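Local coordinates for protein macrophage receptor MARCO (Mus musculus, PDB 2OYA) that acts as a macrophage scavenger receptor whose cysteine-rich domain recognises ligands through a basic and an acidic cluster, at residues G16-Y21 and G27-D32; D38-C43 and Y48-A53; V69-T74 and W79-N84. One frame throughout, in Å; residues are numbered along the deposited sequence.

In the fold
All three contacts belong to one small scavenger receptor cysteine-rich domain and follow one another along the chain, none enclosing another. Contact 1 is the hairpin of strands 17-22 and 25-29, contact 2 sets helix 36-45 against strand 51-54 of the other sheet, and contact 3 ties together two loop segments between strands 64-66 and 98-101. Their centres lie about 12 to 14 Å apart, yet each touches the other two. Phe-42 of the helix packs on Ala-18 and Ile-29, Trp-79 packs on Val-20, and the same helix also reaches contact 3. With little regular structure, the domain is thus held by two small sheets, one helix and disulfides involving all three contacts.

Contact 1 (G16-Y21 and G27-D32); sequences GRAEVY and GTICDD
Arg-17 swings CG to the far side from its backbone nitrogen (chi1 178°) and bends further out, at chi3, while Glu-19 holds CG opposite its own carbonyl carbon (chi1 -64°) and then runs straight; the two polar ends so meet beside the methyl group of Thr-28. The guanidinium takes Glu-19 side-on, with two nitrogens on a single oxygen: Arg-17 NE lies 2.8 Å from Glu-19 OE1, on its anti lone pair, and Arg-17 NH2 is 3.0 Å from the same OE1, on the syn side but 31° out of the carboxylate plane. Arg-17 passes obliquely over Thr-28 while Glu-19 runs alongside it, and the salt bridge probably steadies both chains. Threonine suits the place because it is two-sided: CG2 packs on Arg-17 CD at 3.9 Å and also lies near Glu-19 OE1, and OG1 bonds to Asp-96.

These residues form a beta hairpin, strands 17-22 and 25-29, with strand 64-66 running parallel on the far side of the latter. Val-20 and Gly-27 make a hydrogen-bonded antiparallel pair, Val-20 N to Gly-27 O at 2.8 Å and Gly-27 N to Val-20 O at 2.9 Å, both nearly straight. On the face opposite Glu-19 and Thr-28, the beta-branched Val-20 suits an extended strand and turns an apolar surface to Trp-65 and Trp-79. The small CB of Ala-18 is 3.9 Å from Ile-29 CD1. Beyond the paired residues a water accepts from Ile-29 N at 2.9 Å and lies next to Ala-18 O.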
loop_
_atom_site.group_PDB
_atom_site.type_symbol
_atom_site.label_atom_id
_atom_site.label_comp_id
_atom_site.label_asym_id
_atom_site.label_seq_id
_atom_site.Cartn_x
_atom_site.Cartn_y
_atom_site.Cartn_z
ATOM N N GLY A 16 -0.958 -9.138 -0.819
ATOM C CA GLY A 16 -1.656 -8.800 -2.055
ATOM C C GLY A 16 -1.202 -7.458 -2.596
ATOM O O GLY A 16 -0.202 -6.894 -2.130
ATOM N N ARG A 17 -1.928 -6.952 -3.595
ATOM C CA ARG A 17 -1.580 -5.652 -4.178
ATOM C C ARG A 17 -2.051 -4.525 -3.251
ATOM O O ARG A 17 -3.182 -4.561 -2.740
ATOM C CB ARG A 17 -2.201 -5.525 -5.573
ATOM C CG ARG A 17 -1.966 -4.206 -6.278
ATOM C CD ARG A 17 -2.596 -4.236 -7.684
ATOM N NE ARG A 17 -4.031 -4.519 -7.633
ATOM C CZ ARG A 17 -4.611 -5.700 -7.886
ATOM N NH1 ARG A 17 -3.902 -6.766 -8.260
ATOM N NH2 ARG A 17 -5.935 -5.794 -7.802
ATOM N N ALA A 18 -1.187 -3.524 -3.047
ATOM C CA ALA A 18 -1.523 -2.355 -2.224
ATOM C C ALA A 18 -2.353 -1.356 -3.040
ATOM O O ALA A 18 -1.896 -0.864 -4.088
ATOM C CB ALA A 18 -0.244 -1.682 -1.691
ATOM N N GLU A 19 -3.555 -1.055 -2.558
ATOM C CA GLU A 19 -4.401 -0.047 -3.226
ATOM C C GLU A 19 -4.768 1.095 -2.304
ATOM O O GLU A 19 -4.783 0.933 -1.095
ATOM C CB GLU A 19 -5.645 -0.690 -3.859
ATOM C CG GLU A 19 -5.258 -1.671 -4.974
ATOM C CD GLU A 19 -6.429 -2.188 -5.785
ATOM O OE1 GLU A 19 -6.162 -2.957 -6.738
ATOM O OE2 GLU A 19 -7.599 -1.819 -5.498
ATOM N N VAL A 20 -5.038 2.259 -2.895
ATOM C CA VAL A 20 -5.261 3.485 -2.148
ATOM C C VAL A 20 -6.471 4.195 -2.757
ATOM O O VAL A 20 -6.677 4.136 -3.967
ATOM C CB VAL A 20 -3.979 4.392 -2.140
ATOM C CG1 VAL A 20 -3.592 4.850 -3.559
ATOM C CG2 VAL A 20 -4.138 5.577 -1.233
ATOM N N TYR A 21 -7.282 4.812 -1.897
ATOM C CA TYR A 21 -8.511 5.478 -2.316
ATOM C C TYR A 21 -8.277 6.992 -2.369
ATOM O O TYR A 21 -8.034 7.642 -1.333
ATOM C CB TYR A 21 -9.645 5.124 -1.340
ATOM C CG TYR A 21 -11.017 5.490 -1.843
ATOM C CD1 TYR A 21 -11.679 4.692 -2.794
ATOM C CD2 TYR A 21 -11.665 6.629 -1.374
ATOM C CE1 TYR A 21 -12.955 5.037 -3.259
ATOM C CE2 TYR A 21 -12.943 6.975 -1.829
ATOM C CZ TYR A 21 -13.579 6.177 -2.759
ATOM O OH TYR A 21 -14.846 6.523 -3.218
ATOM N N GLY A 27 -7.186 3.130 -6.586
ATOM C CA GLY A 27 -6.085 3.059 -7.534
ATOM C C GLY A 27 -4.890 2.380 -6.892
ATOM O O GLY A 27 -4.911 2.033 -5.710
ATOM N N THR A 28 -3.840 2.212 -7.680
ATOM C CA THR A 28 -2.718 1.383 -7.288
ATOM C C THR A 28 -1.459 2.235 -7.018
ATOM O O THR A 28 -1.471 3.474 -7.125
ATOM C CB THR A 28 -2.433 0.320 -8.366
ATOM O OG1 THR A 28 -2.054 0.974 -9.587
ATOM C CG2 THR A 28 -3.677 -0.592 -8.594
ATOM N N ILE A 29 -0.385 1.554 -6.637
ATOM C CA ILE A 29 0.857 2.213 -6.243
ATOM C C ILE A 29 1.975 1.627 -7.108
ATOM O O ILE A 29 2.222 0.414 -7.069
ATOM C CB ILE A 29 1.164 1.927 -4.762
ATOM C CG1 ILE A 29 0.020 2.462 -3.868
ATOM C CG2 ILE A 29 2.525 2.540 -4.359
ATOM C CD1 ILE A 29 0.160 2.099 -2.370
ATOM N N CYS A 30 2.637 2.461 -7.900
ATOM C CA CYS A 30 3.785 1.972 -8.660
ATOM C C CYS A 30 4.917 1.520 -7.727
ATOM O O CYS A 30 5.143 2.132 -6.673
ATOM C CB CYS A 30 4.270 3.041 -9.643
ATOM S SG CYS A 30 5.565 2.400 -10.730
ATOM N N ASP A 31 5.628 0.456 -8.102
ATOM C CA ASP A 31 6.646 -0.093 -7.200
ATOM C C ASP A 31 8.003 0.662 -7.215
ATOM O O ASP A 31 8.956 0.244 -6.534
ATOM C CB ASP A 31 6.830 -1.585 -7.404
ATOM C CG ASP A 31 7.565 -1.922 -8.708
ATOM O OD1 ASP A 31 7.935 -0.987 -9.455
ATOM O OD2 ASP A 31 7.780 -3.135 -8.962
ATOM N N ASP A 32 8.077 1.759 -7.977
ATOM C CA ASP A 32 9.297 2.581 -8.016
ATOM C C ASP A 32 9.618 3.055 -6.601
ATOM O O ASP A 32 8.818 3.779 -6.007
ATOM C CB ASP A 32 9.115 3.823 -8.901
ATOM C CG ASP A 32 8.915 3.506 -10.378
ATOM O OD1 ASP A 32 9.287 2.404 -10.847
ATOM O OD2 ASP A 32 8.393 4.405 -11.082
HETATM O O HOH W 1 -0.464 -1.348 -6.134
#

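Contact 2 (D38-C43 and Y48-A53); sequences DATVFC and YSRGRA
Thr-40 and Gly-51 bring helix 38-43 and the strand starting at Gly-51 together through a hydrogen bond from Gly-51 N to Thr-40 OG1, 3.2 Å long and fairly straight at 161°. The hydroxyl has two partners, since it also donates to the carbonyl of Asn-36 one turn earlier in the helix. A second bond, Tyr-48 N to Cys-43 O at 3.1 Å, joins the other end; its donor stands 40° out of the carbonyl plane. That oxygen also lies at the edge of the Tyr-48 ring, 3.5 Å from Tyr-48 CD1, while the phenol OH reaches Asn-14.

Packing is by small groups. Between the two bonds, Cys-43 places SG opposite its carbonyl carbon (chi1 -66°), 3.5 Å from Gly-51 CA. Glycine suits this spot, since its bare backbone lets the helix come near. Past the Thr-40 bond, Ala-39 is small enough for its CB to rest on the strand backbone, 3.4 Å from Ala-53 N, and it meets Ala-53 CB at 4.2 Å.

Just before the strand, Ser-49 and Arg-50 both face Ser-102 in a classic beta bulge. Two polar bonds and small residues imply a close helix-on-sheet contact, and the disulfide from Cys-43 to Cys-101 ties the helix covalently to the neighbouring strand 98-101 of the same sheet.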
loop_
_atom_site.group_PDB
_atom_site.type_symbol
_atom_site.label_atom_id
_atom_site.label_comp_id
_atom_site.label_asym_id
_atom_site.label_seq_id
_atom_site.Cartn_x
_atom_site.Cartn_y
_atom_site.Cartn_z
ATOM N N ASP A 38 7.954 1.788 3.350
ATOM C CA ASP A 38 6.656 2.129 2.744
ATOM C C ASP A 38 5.595 1.076 3.061
ATOM O O ASP A 38 4.456 1.408 3.428
ATOM C CB ASP A 38 6.826 2.206 1.233
ATOM C CG ASP A 38 7.845 3.231 0.819
ATOM O OD1 ASP A 38 7.935 4.269 1.503
ATOM O OD2 ASP A 38 8.549 2.996 -0.180
ATOM N N ALA A 39 5.981 -0.197 2.901
ATOM C CA ALA A 39 5.100 -1.336 3.173
ATOM C C ALA A 39 4.616 -1.325 4.637
ATOM O O ALA A 39 3.445 -1.601 4.918
ATOM C CB ALA A 39 5.826 -2.649 2.875
ATOM N N THR A 40 5.535 -1.027 5.558
ATOM C CA THR A 40 5.205 -0.957 6.985
ATOM C C THR A 40 4.205 0.173 7.243
ATOM O O THR A 40 3.261 -0.006 8.006
ATOM C CB THR A 40 6.481 -0.827 7.848
ATOM O OG1 THR A 40 7.258 -2.025 7.690
ATOM C CG2 THR A 40 6.166 -0.646 9.340
ATOM N N VAL A 41 4.409 1.334 6.618
ATOM C CA VAL A 41 3.433 2.420 6.789
ATOM C C VAL A 41 2.057 2.017 6.261
ATOM O O VAL A 41 1.044 2.190 6.954
ATOM C CB VAL A 41 3.901 3.759 6.179
ATOM C CG1 VAL A 41 2.795 4.805 6.296
ATOM C CG2 VAL A 41 5.150 4.222 6.890
ATOM N N PHE A 42 2.031 1.444 5.061
ATOM C CA PHE A 42 0.773 1.001 4.464
ATOM C C PHE A 42 0.089 -0.010 5.380
ATOM O O PHE A 42 -1.096 0.130 5.682
ATOM C CB PHE A 42 1.038 0.387 3.076
ATOM C CG PHE A 42 -0.187 -0.190 2.415
ATOM C CD1 PHE A 42 -0.911 0.568 1.495
ATOM C CD2 PHE A 42 -0.614 -1.495 2.702
ATOM C CE1 PHE A 42 -2.056 0.034 0.876
ATOM C CE2 PHE A 42 -1.757 -2.029 2.102
ATOM C CZ PHE A 42 -2.480 -1.251 1.180
ATOM N N CYS A 43 0.838 -1.027 5.820
ATOM C CA CYS A 43 0.280 -2.083 6.669
ATOM C C CYS A 43 -0.197 -1.570 8.045
ATOM O O CYS A 43 -1.216 -2.026 8.554
ATOM C CB CYS A 43 1.288 -3.223 6.833
ATOM S SG CYS A 43 1.618 -4.107 5.281
ATOM N N TYR A 48 -1.735 -3.568 11.147
ATOM C CA TYR A 48 -0.632 -4.530 11.242
ATOM C C TYR A 48 0.605 -3.842 11.799
ATOM O O TYR A 48 0.682 -2.618 11.810
ATOM C CB TYR A 48 -0.334 -5.160 9.864
ATOM C CG TYR A 48 -1.487 -5.947 9.315
ATOM C CD1 TYR A 48 -2.391 -5.373 8.429
ATOM C CD2 TYR A 48 -1.682 -7.284 9.685
ATOM C CE1 TYR A 48 -3.475 -6.106 7.933
ATOM C CE2 TYR A 48 -2.738 -8.023 9.187
ATOM C CZ TYR A 48 -3.637 -7.438 8.318
ATOM O OH TYR A 48 -4.688 -8.200 7.856
ATOM N N SER A 49 1.580 -4.614 12.257
ATOM C CA SER A 49 2.779 -4.000 12.792
ATOM C C SER A 49 3.988 -3.980 11.862
ATOM O O SER A 49 4.944 -3.245 12.108
ATOM C CB SER A 49 3.157 -4.614 14.130
ATOM O OG SER A 49 3.640 -5.928 13.970
ATOM N N ARG A 50 3.966 -4.798 10.816
ATOM C CA ARG A 50 5.063 -4.800 9.864
ATOM C C ARG A 50 4.526 -5.031 8.467
ATOM O O ARG A 50 3.520 -5.703 8.288
ATOM C CB ARG A 50 6.107 -5.874 10.209
ATOM C CG ARG A 50 7.391 -5.741 9.396
ATOM C CD ARG A 50 8.324 -6.900 9.634
ATOM N NE ARG A 50 7.875 -8.139 8.987
ATOM C CZ ARG A 50 8.423 -9.320 9.236
ATOM N NH1 ARG A 50 9.405 -9.383 10.108
ATOM N NH2 ARG A 50 7.993 -10.423 8.622
ATOM N N GLY A 51 5.209 -4.448 7.486
ATOM C CA GLY A 51 4.923 -4.718 6.078
ATOM C C GLY A 51 6.232 -5.063 5.386
ATOM O O GLY A 51 7.283 -4.493 5.688
ATOM N N ARG A 52 6.168 -6.004 4.461
ATOM C CA ARG A 52 7.267 -6.250 3.526
ATOM C C ARG A 52 6.819 -5.860 2.127
ATOM O O ARG A 52 5.706 -6.182 1.711
ATOM C CB ARG A 52 7.699 -7.712 3.556
ATOM C CG ARG A 52 8.415 -8.076 4.883
ATOM C CD ARG A 52 8.749 -9.547 4.925
ATOM N NE ARG A 52 9.573 -9.889 3.769
ATOM C CZ ARG A 52 9.183 -10.655 2.757
ATOM N NH1 ARG A 52 10.012 -10.879 1.753
ATOM N NH2 ARG A 52 7.974 -11.206 2.746
ATOM N N ALA A 53 7.680 -5.146 1.416
ATOM C CA ALA A 53 7.383 -4.710 0.064
ATOM C C ALA A 53 7.498 -5.861 -0.925
ATOM O O ALA A 53 8.483 -6.600 -0.926
ATOM C CB ALA A 53 8.334 -3.585 -0.348
#

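Contact 3 (V69-T74 and W79-N84); sequences VNCRGT and WDCSKN
Asp-80 and Arg-72 meet loosely at the exposed margin of a short disulfide-closed loop, one of the cross-links that give the scavenger receptor cysteine-rich domain its name. The nearest approach, Arg-72 NH2 to the backbone Asp-80 O, is a long 3.8 Å, and the opposite charges lie farther apart, so any attraction is at most a distant one at a place that suits charged residues.

Cys-81 comes next and supplies the covalent heart of the contact. Its SG is bonded to Cys-71 SG at 2.0 Å. Both cysteines have the same first torsion, chi1 -61°, each sulfur lying opposite its carbonyl carbon, and the bridge twists by 104° about the S-S bond, close to the relaxed right angle. The disulfide is packed against Val-41 of helix 36-45, while Asp-38 of that helix accepts a hydrogen bond from Cys-71 N.

At Ser-82 the backbones pair. Asn-70 N donates to Ser-82 O at 2.7 Å, nearly straight though tilted from the carbonyl plane. The return link is made by a water, which accepts from Ser-82 N at 2.8 Å and donates to Asn-70 O at 3.0 Å. Serine and asparagine suit this solvent-facing edge, being small and polar.

Lys-83 follows, alongside Val-69 and pointing the same way, with Lys-83 CB 3.8 Å from Val-69 CA. Its aliphatic part thus meets a buried valine, and a sulfate ion, probably from the crystallisation liquor, lies about 5 Å from this side chain. Beyond CB the lysine leaves Val-69 and bends back toward its own segment, where Lys-83 NZ donates to Cys-81 O at 3.1 Å, almost in line with that carbonyl bond.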
loop_
_atom_site.group_PDB
_atom_site.type_symbol
_atom_site.label_atom_id
_atom_site.label_comp_id
_atom_site.label_asym_id
_atom_site.label_seq_id
_atom_site.Cartn_x
_atom_site.Cartn_y
_atom_site.Cartn_z
ATOM N N VAL A 69 7.119 6.476 -3.715
ATOM C CA VAL A 69 6.833 6.625 -2.293
ATOM C C VAL A 69 8.134 6.449 -1.500
ATOM O O VAL A 69 8.857 5.462 -1.688
ATOM C CB VAL A 69 5.762 5.623 -1.818
ATOM C CG1 VAL A 69 5.418 5.846 -0.338
ATOM C CG2 VAL A 69 4.494 5.738 -2.692
ATOM N N ASN A 70 8.420 7.416 -0.627
ATOM C CA ASN A 70 9.633 7.397 0.184
ATOM C C ASN A 70 9.348 7.707 1.651
ATOM O O ASN A 70 9.743 8.751 2.163
ATOM C CB ASN A 70 10.664 8.368 -0.393
ATOM C CG ASN A 70 11.440 7.769 -1.540
ATOM O OD1 ASN A 70 12.377 6.995 -1.331
ATOM N ND2 ASN A 70 11.064 8.126 -2.763
ATOM N N CYS A 71 8.654 6.786 2.315
ATOM C CA CYS A 71 8.331 6.928 3.740
ATOM C C CYS A 71 9.592 6.742 4.566
ATOM O O CYS A 71 10.487 5.981 4.178
ATOM C CB CYS A 71 7.326 5.865 4.188
ATOM S SG CYS A 71 5.722 5.914 3.328
ATOM N N ARG A 72 9.624 7.414 5.713
ATOM C CA ARG A 72 10.657 7.192 6.726
ATOM C C ARG A 72 10.435 5.836 7.392
ATOM O O ARG A 72 11.388 5.189 7.816
ATOM C CB ARG A 72 10.628 8.297 7.785
ATOM C CG ARG A 72 10.999 9.689 7.265
ATOM C CD ARG A 72 10.736 10.765 8.331
ATOM N NE ARG A 72 9.318 11.095 8.536
ATOM C CZ ARG A 72 8.583 11.852 7.717
ATOM N NH1 ARG A 72 9.106 12.352 6.598
ATOM N NH2 ARG A 72 7.309 12.105 8.007
ATOM N N GLY A 73 9.172 5.409 7.466
ATOM C CA GLY A 73 8.822 4.132 8.062
ATOM C C GLY A 73 8.043 4.301 9.344
ATOM O O GLY A 73 7.412 3.352 9.834
ATOM N N THR A 74 8.062 5.524 9.864
ATOM C CA THR A 74 7.457 5.849 11.149
ATOM C C THR A 74 6.122 6.600 11.014
ATOM O O THR A 74 5.461 6.879 12.024
ATOM C CB THR A 74 8.419 6.725 11.971
ATOM O OG1 THR A 74 8.742 7.892 11.211
ATOM C CG2 THR A 74 9.701 5.955 12.310
ATOM N N TRP A 79 -0.248 9.223 3.537
ATOM C CA TRP A 79 -0.504 10.625 3.237
ATOM C C TRP A 79 0.618 11.497 3.836
ATOM O O TRP A 79 0.918 12.568 3.313
ATOM C CB TRP A 79 -1.899 11.045 3.737
ATOM C CG TRP A 79 -3.047 10.809 2.739
ATOM C CD1 TRP A 79 -3.795 11.775 2.115
ATOM C CD2 TRP A 79 -3.598 9.540 2.309
ATOM N NE1 TRP A 79 -4.767 11.187 1.313
ATOM C CE2 TRP A 79 -4.657 9.823 1.408
ATOM C CE3 TRP A 79 -3.279 8.197 2.581
ATOM C CZ2 TRP A 79 -5.415 8.814 0.780
ATOM C CZ3 TRP A 79 -4.031 7.188 1.950
ATOM C CH2 TRP A 79 -5.095 7.513 1.064
ATOM N N ASP A 80 1.251 11.015 4.910
ATOM C CA ASP A 80 2.374 11.733 5.546
ATOM C C ASP A 80 3.730 11.460 4.897
ATOM O O ASP A 80 4.725 12.116 5.229
ATOM C CB ASP A 80 2.460 11.400 7.033
ATOM C CG ASP A 80 1.316 11.975 7.819
ATOM O OD1 ASP A 80 1.023 13.183 7.676
ATOM O OD2 ASP A 80 0.699 11.214 8.572
ATOM N N CYS A 81 3.776 10.506 3.966
ATOM C CA CYS A 81 5.035 10.184 3.295
ATOM C C CYS A 81 5.348 11.076 2.129
ATOM O O CYS A 81 4.457 11.502 1.400
ATOM C CB CYS A 81 5.025 8.753 2.789
ATOM S SG CYS A 81 4.835 7.586 4.092
ATOM N N SER A 82 6.633 11.323 1.938
ATOM C CA SER A 82 7.109 11.927 0.715
ATOM C C SER A 82 6.828 10.953 -0.438
ATOM O O SER A 82 6.996 9.736 -0.278
ATOM C CB SER A 82 8.603 12.166 0.817
ATOM O OG SER A 82 9.073 12.702 -0.396
ATOM N N LYS A 83 6.413 11.502 -1.579
ATOM C CA LYS A 83 6.052 10.721 -2.773
ATOM C C LYS A 83 5.837 11.677 -3.954
ATOM O O LYS A 83 5.788 12.900 -3.761
ATOM C CB LYS A 83 4.787 9.878 -2.488
ATOM C CG LYS A 83 3.549 10.692 -2.120
ATOM C CD LYS A 83 2.679 10.018 -1.057
ATOM C CE LYS A 83 1.488 10.904 -0.721
ATOM N NZ LYS A 83 1.909 12.223 -0.152
ATOM N N ASN A 84 5.722 11.143 -5.171
ATOM C CA ASN A 84 5.330 11.961 -6.320
ATOM C C ASN A 84 3.983 12.627 -6.032
ATOM O O ASN A 84 3.243 12.178 -5.148
ATOM C CB ASN A 84 5.196 11.109 -7.591
ATOM C CG ASN A 84 6.515 10.892 -8.332
ATOM O OD1 ASN A 84 6.510 10.424 -9.482
ATOM N ND2 ASN A 84 7.632 11.219 -7.699
HETATM O O HOH W 2 8.378 10.697 4.004
#